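Local atomic coordinates of beta-ketoacyl synthase (PDB entry 4CW4), a protein that catalyses the condensation of acetyl-CoA with malonyl-ACP to acetoacetyl-ACP, the primer of bacterial fatty acid synthesis. Residues V11-G16 against E376-L381; I208-I213 against V307-N312. All coordinates share one frame; numbering follows the deposited sequence.

How the contacts relate
Both contacts set a short helix against strands of the ketosynthase core, and their centres lie about 9 Å apart. Along the chain the order is 11-16, 208-213, 307-312 and 376-381, so contact 2 falls wholly between the two halves of contact 1. Strands 10-19 and 307-314 both pair antiparallel with strand 366-374, which leads directly into helix 375-381. The helices meet through L381 CD1 and I213 CG1, 4.1 Å apart, and L377 of helix 375-381 packs on V307 of strand 307-314. The two sites thus pack against each other through these apolar side chains, away from C286, H439 and H477.

Contact 1 (V11-G16 against E376-L381); sequences VIVGFG and ELALRL
A single methyl group, CB of A378, carries the helix side of this small buried contact, and two valines of the strand converge on it. V11 reaches it with CG2, which lies 3.7 Å from A378 CB; V13 reaches it with CG1, at 4.2 Å from the same atom. The two valines adopt the same side-chain well yet use different branches. In V11 the touching CG2 stands between the backbone N and the carbonyl carbon (chi1 -63°), whereas the CG1 that V13 offers is turned opposite its own carbonyl carbon. All three side chains leave the backbone toward the other segment. The alanine adds only a methyl between the backbones, and the CA atoms of V13 and A378 are 7.5 Å apart. Nothing polar crosses between the segments, and about 74 Å² of surface is buried, so the contact is purely apolar. At V13 the strand departs from its regular alternation: V13 and G14 both lie opposite V371 in a classic beta bulge, V13 having the bent backbone of that motif (psi -5°). On the far side of the helix, L377 CD1 lies over the centre of the R380 guanidinium, 3.7 Å above its plane, while R380 NH1 is hydrogen-bonded to N216 O. That cover on one face and the bond at NH1 together should restrict the group, although R306 brings a like charge close to NH2. In the fold, strand 10-19 runs antiparallel to strand 366-374, onto which V13 also packs through V371 and M373. Helix 375-381 follows that strand at once, with L377 N bonded to D374 OD1, and on its other flank L379 rests on A567 and Y571 of helix 565-590.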
loop_
_atom_site.group_PDB
_atom_site.type_symbol
_atom_site.label_atom_id
_atom_site.label_comp_id
_atom_site.label_asym_id
_atom_site.label_seq_id
_atom_site.Cartn_x
_atom_site.Cartn_y
_atom_site.Cartn_z
ATOM N N VAL A 11 -3.954 -23.416 -7.595
ATOM C CA VAL A 11 -2.845 -24.324 -7.329
ATOM C C VAL A 11 -1.526 -23.578 -7.490
ATOM O O VAL A 11 -1.400 -22.691 -8.337
ATOM C CB VAL A 11 -2.892 -25.597 -8.194
ATOM C CG1 VAL A 11 -4.139 -26.391 -7.881
ATOM C CG2 VAL A 11 -2.824 -25.309 -9.662
ATOM N N ILE A 12 -0.559 -23.937 -6.642
ATOM C CA ILE A 12 0.763 -23.341 -6.655
ATOM C C ILE A 12 1.627 -24.103 -7.651
ATOM O O ILE A 12 1.943 -25.270 -7.419
ATOM C CB ILE A 12 1.424 -23.374 -5.260
ATOM C CG1 ILE A 12 0.548 -22.684 -4.208
ATOM C CG2 ILE A 12 2.828 -22.747 -5.337
ATOM C CD1 ILE A 12 0.985 -22.961 -2.791
ATOM N N VAL A 13 1.971 -23.459 -8.765
ATOM C CA VAL A 13 2.714 -24.116 -9.839
ATOM C C VAL A 13 4.186 -23.704 -9.885
ATOM O O VAL A 13 4.973 -24.274 -10.649
ATOM C CB VAL A 13 2.060 -23.887 -11.227
ATOM C CG1 VAL A 13 0.593 -24.333 -11.202
ATOM C CG2 VAL A 13 2.183 -22.431 -11.675
ATOM N N GLY A 14 4.571 -22.744 -9.045
ATOM C CA GLY A 14 5.953 -22.311 -8.969
ATOM C C GLY A 14 6.134 -21.447 -7.743
ATOM O O GLY A 14 5.162 -20.942 -7.198
ATOM N N PHE A 15 7.380 -21.281 -7.309
ATOM C CA PHE A 15 7.691 -20.419 -6.178
ATOM C C PHE A 15 9.169 -20.126 -6.171
ATOM O O PHE A 15 9.977 -20.949 -6.620
ATOM C CB PHE A 15 7.230 -21.044 -4.849
ATOM C CG PHE A 15 7.915 -22.340 -4.498
ATOM C CD1 PHE A 15 7.438 -23.546 -4.956
ATOM C CD2 PHE A 15 9.041 -22.339 -3.683
ATOM C CE1 PHE A 15 8.083 -24.721 -4.625
ATOM C CE2 PHE A 15 9.679 -23.499 -3.338
ATOM C CZ PHE A 15 9.215 -24.697 -3.832
ATOM N N GLY A 16 9.535 -18.940 -5.703
ATOM C CA GLY A 16 10.933 -18.593 -5.667
ATOM C C GLY A 16 11.167 -17.319 -4.912
ATOM O O GLY A 16 10.205 -16.656 -4.521
ATOM N N GLU A 376 -7.746 -25.907 -14.032
ATOM C CA GLU A 376 -7.956 -26.326 -15.410
ATOM C C GLU A 376 -6.755 -25.951 -16.280
ATOM O O GLU A 376 -6.282 -26.759 -17.085
ATOM C CB GLU A 376 -9.243 -25.693 -15.931
ATOM C CG GLU A 376 -9.657 -26.137 -17.306
ATOM C CD GLU A 376 -11.026 -25.607 -17.655
ATOM O OE1 GLU A 376 -11.135 -24.414 -18.010
ATOM O OE2 GLU A 376 -11.995 -26.385 -17.555
ATOM N N LEU A 377 -6.258 -24.725 -16.121
ATOM C CA LEU A 377 -5.090 -24.297 -16.871
ATOM C C LEU A 377 -3.857 -25.122 -16.467
ATOM O O LEU A 377 -3.048 -25.505 -17.317
ATOM C CB LEU A 377 -4.829 -22.797 -16.646
ATOM C CG LEU A 377 -3.638 -22.234 -17.415
ATOM C CD1 LEU A 377 -3.865 -22.301 -18.924
ATOM C CD2 LEU A 377 -3.307 -20.824 -16.957
ATOM N N ALA A 378 -3.685 -25.370 -15.171
ATOM C CA ALA A 378 -2.561 -26.187 -14.701
ATOM C C ALA A 378 -2.593 -27.566 -15.367
ATOM O O ALA A 378 -1.580 -28.063 -15.838
ATOM C CB ALA A 378 -2.590 -26.315 -13.191
ATOM N N LEU A 379 -3.782 -28.140 -15.420
ATOM C CA LEU A 379 -3.990 -29.452 -16.029
ATOM C C LEU A 379 -3.584 -29.418 -17.505
ATOM O O LEU A 379 -2.853 -30.280 -17.991
ATOM C CB LEU A 379 -5.470 -29.846 -15.898
ATOM C CG LEU A 379 -5.832 -31.306 -16.182
ATOM C CD1 LEU A 379 -5.529 -32.180 -14.952
ATOM C CD2 LEU A 379 -7.297 -31.427 -16.608
ATOM N N ARG A 380 -4.071 -28.398 -18.206
ATOM C CA ARG A 380 -3.785 -28.214 -19.620
ATOM C C ARG A 380 -2.285 -28.093 -19.921
ATOM O O ARG A 380 -1.807 -28.635 -20.911
ATOM C CB ARG A 380 -4.522 -26.976 -20.163
ATOM C CG ARG A 380 -4.501 -26.902 -21.672
ATOM C CD ARG A 380 -4.781 -25.523 -22.225
ATOM N NE ARG A 380 -5.921 -24.874 -21.605
ATOM C CZ ARG A 380 -6.155 -23.566 -21.681
ATOM N NH1 ARG A 380 -5.342 -22.773 -22.364
ATOM N NH2 ARG A 380 -7.206 -23.049 -21.073
ATOM N N LEU A 381 -1.551 -27.394 -19.061
ATOM C CA LEU A 381 -0.156 -27.070 -19.337
ATOM C C LEU A 381 0.818 -28.061 -18.748
ATOM O O LEU A 381 2.014 -27.965 -19.010
ATOM C CB LEU A 381 0.209 -25.693 -18.792
ATOM C CG LEU A 381 -0.564 -24.511 -19.364
ATOM C CD1 LEU A 381 -0.027 -23.214 -18.761
ATOM C CD2 LEU A 381 -0.492 -24.487 -20.877
#

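Contact 2 (I208-I213 against V307-N312); sequences IDWKTI and VVIVGN
W210 and I213, on the first turn of helix 210-215, pack on V307 and I309 of strand 307-314, one of the core strands of the N-terminal half of the thiolase fold. From CB the W210 side chain extends with CG anti to the backbone N (chi1 -179°), and this carries the indole out to the strand. Its pyrrole nitrogen NE1 donates a hydrogen bond to L273 O, which satisfies the one polar atom of the ring and should fix its rotation. Further out, CZ3 lies 4.1 Å from V307 CG1, which sits at the ring edge near the indole plane. CH2, at the outer end of the ring, shares V307 CG1 with CZ3 and meets I309 CD1 at 4.0 Å, the methyl coming in obliquely to the ring. V307 CG1 lies between the tryptophan and I213, 4.1 Å from I213 CG2, while V307 CG2 packs on that same methyl at 3.6 Å, the closest approach between the segments. I222 of the adjacent strand 222-225 touches both W210 and V307. D209 caps the start of the helix, its OD1 accepting from K211 N at 3.0 Å, with an N-H...O angle of 150° and the donor 48° above the carboxylate plane.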
loop_
_atom_site.group_PDB
_atom_site.type_symbol
_atom_site.label_atom_id
_atom_site.label_comp_id
_atom_site.label_asym_id
_atom_site.label_seq_id
_atom_site.Cartn_x
_atom_site.Cartn_y
_atom_site.Cartn_z
ATOM N N ILE A 208 7.889 -23.933 -17.251
ATOM C CA ILE A 208 7.079 -23.614 -18.418
ATOM C C ILE A 208 7.522 -22.260 -18.967
ATOM O O ILE A 208 7.717 -21.305 -18.211
ATOM C CB ILE A 208 5.571 -23.606 -18.072
ATOM C CG1 ILE A 208 5.121 -24.973 -17.542
ATOM C CG2 ILE A 208 4.740 -23.247 -19.307
ATOM C CD1 ILE A 208 3.764 -24.952 -16.915
ATOM N N ASP A 209 7.720 -22.194 -20.283
ATOM C CA ASP A 209 8.083 -20.941 -20.935
ATOM C C ASP A 209 6.984 -19.909 -20.644
ATOM O O ASP A 209 5.806 -20.189 -20.825
ATOM C CB ASP A 209 8.245 -21.183 -22.450
ATOM C CG ASP A 209 8.859 -20.002 -23.214
ATOM O OD1 ASP A 209 8.785 -18.840 -22.776
ATOM O OD2 ASP A 209 9.417 -20.260 -24.306
ATOM N N TRP A 210 7.355 -18.723 -20.171
ATOM C CA TRP A 210 6.364 -17.682 -19.895
ATOM C C TRP A 210 5.514 -17.408 -21.144
ATOM O O TRP A 210 4.308 -17.202 -21.039
ATOM C CB TRP A 210 7.024 -16.389 -19.389
ATOM C CG TRP A 210 6.010 -15.303 -19.072
ATOM C CD1 TRP A 210 5.877 -14.099 -19.701
ATOM C CD2 TRP A 210 4.981 -15.340 -18.069
ATOM N NE1 TRP A 210 4.839 -13.387 -19.152
ATOM C CE2 TRP A 210 4.269 -14.130 -18.154
ATOM C CE3 TRP A 210 4.594 -16.278 -17.111
ATOM C CZ2 TRP A 210 3.193 -13.838 -17.317
ATOM C CZ3 TRP A 210 3.531 -15.980 -16.280
ATOM C CH2 TRP A 210 2.841 -14.774 -16.391
ATOM N N LYS A 211 6.135 -17.444 -22.320
ATOM C CA LYS A 211 5.395 -17.273 -23.573
ATOM C C LYS A 211 4.263 -18.287 -23.739
ATOM O O LYS A 211 3.184 -17.945 -24.221
ATOM C CB LYS A 211 6.336 -17.368 -24.775
ATOM C CG LYS A 211 5.615 -17.318 -26.111
ATOM C CD LYS A 211 6.381 -16.488 -27.106
ATOM C CE LYS A 211 5.751 -16.542 -28.504
ATOM N NZ LYS A 211 4.309 -16.198 -28.530
ATOM N N THR A 212 4.514 -19.531 -23.363
ATOM C CA THR A 212 3.500 -20.563 -23.466
ATOM C C THR A 212 2.314 -20.245 -22.563
ATOM O O THR A 212 1.147 -20.429 -22.942
ATOM C CB THR A 212 4.071 -21.942 -23.088
ATOM O OG1 THR A 212 5.182 -22.246 -23.929
ATOM C CG2 THR A 212 3.026 -23.026 -23.259
ATOM N N ILE A 213 2.615 -19.783 -21.353
ATOM C CA ILE A 213 1.566 -19.404 -20.408
ATOM C C ILE A 213 0.710 -18.264 -20.980
ATOM O O ILE A 213 -0.515 -18.371 -21.049
ATOM C CB ILE A 213 2.165 -19.035 -19.031
ATOM C CG1 ILE A 213 2.822 -20.288 -18.431
ATOM C CG2 ILE A 213 1.086 -18.436 -18.094
ATOM C CD1 ILE A 213 3.674 -20.004 -17.180
ATOM N N VAL A 307 -3.767 -16.813 -14.108
ATOM C CA VAL A 307 -2.372 -16.923 -13.691
ATOM C C VAL A 307 -2.100 -15.749 -12.793
ATOM O O VAL A 307 -2.329 -14.607 -13.198
ATOM C CB VAL A 307 -1.392 -16.875 -14.882
ATOM C CG1 VAL A 307 0.054 -17.046 -14.409
ATOM C CG2 VAL A 307 -1.763 -17.943 -15.894
ATOM N N VAL A 308 -1.639 -16.020 -11.578
ATOM C CA VAL A 308 -1.431 -14.962 -10.610
ATOM C C VAL A 308 -0.057 -15.090 -9.964
ATOM O O VAL A 308 0.298 -16.138 -9.428
ATOM C CB VAL A 308 -2.491 -14.973 -9.478
ATOM C CG1 VAL A 308 -2.264 -13.774 -8.547
ATOM C CG2 VAL A 308 -3.901 -14.964 -10.033
ATOM N N ILE A 309 0.710 -14.007 -10.013
ATOM C CA ILE A 309 1.989 -13.949 -9.307
ATOM C C ILE A 309 1.708 -13.157 -8.045
ATOM O O ILE A 309 1.278 -12.002 -8.118
ATOM C CB ILE A 309 3.084 -13.274 -10.140
ATOM C CG1 ILE A 309 3.559 -14.193 -11.296
ATOM C CG2 ILE A 309 4.304 -12.962 -9.266
ATOM C CD1 ILE A 309 2.519 -14.512 -12.367
ATOM N N VAL A 310 1.897 -13.792 -6.893
ATOM C CA VAL A 310 1.620 -13.161 -5.606
ATOM C C VAL A 310 2.871 -13.187 -4.750
ATOM O O VAL A 310 3.499 -14.228 -4.602
ATOM C CB VAL A 310 0.535 -13.925 -4.812
ATOM C CG1 VAL A 310 0.131 -13.139 -3.571
ATOM C CG2 VAL A 310 -0.696 -14.237 -5.663
ATOM N N GLY A 311 3.237 -12.058 -4.173
ATOM C CA GLY A 311 4.405 -12.047 -3.314
ATOM C C GLY A 311 4.624 -10.684 -2.693
ATOM O O GLY A 311 3.693 -9.873 -2.599
ATOM N N ASN A 312 5.857 -10.424 -2.282
ATOM C CA ASN A 312 6.224 -9.156 -1.660
ATOM C C ASN A 312 7.738 -9.013 -1.707
ATOM O O ASN A 312 8.472 -9.985 -1.931
ATOM C CB ASN A 312 5.752 -9.112 -0.201
ATOM C CG ASN A 312 4.290 -8.746 -0.051
ATOM O OD1 ASN A 312 3.460 -9.576 0.328
ATOM N ND2 ASN A 312 3.966 -7.501 -0.340
#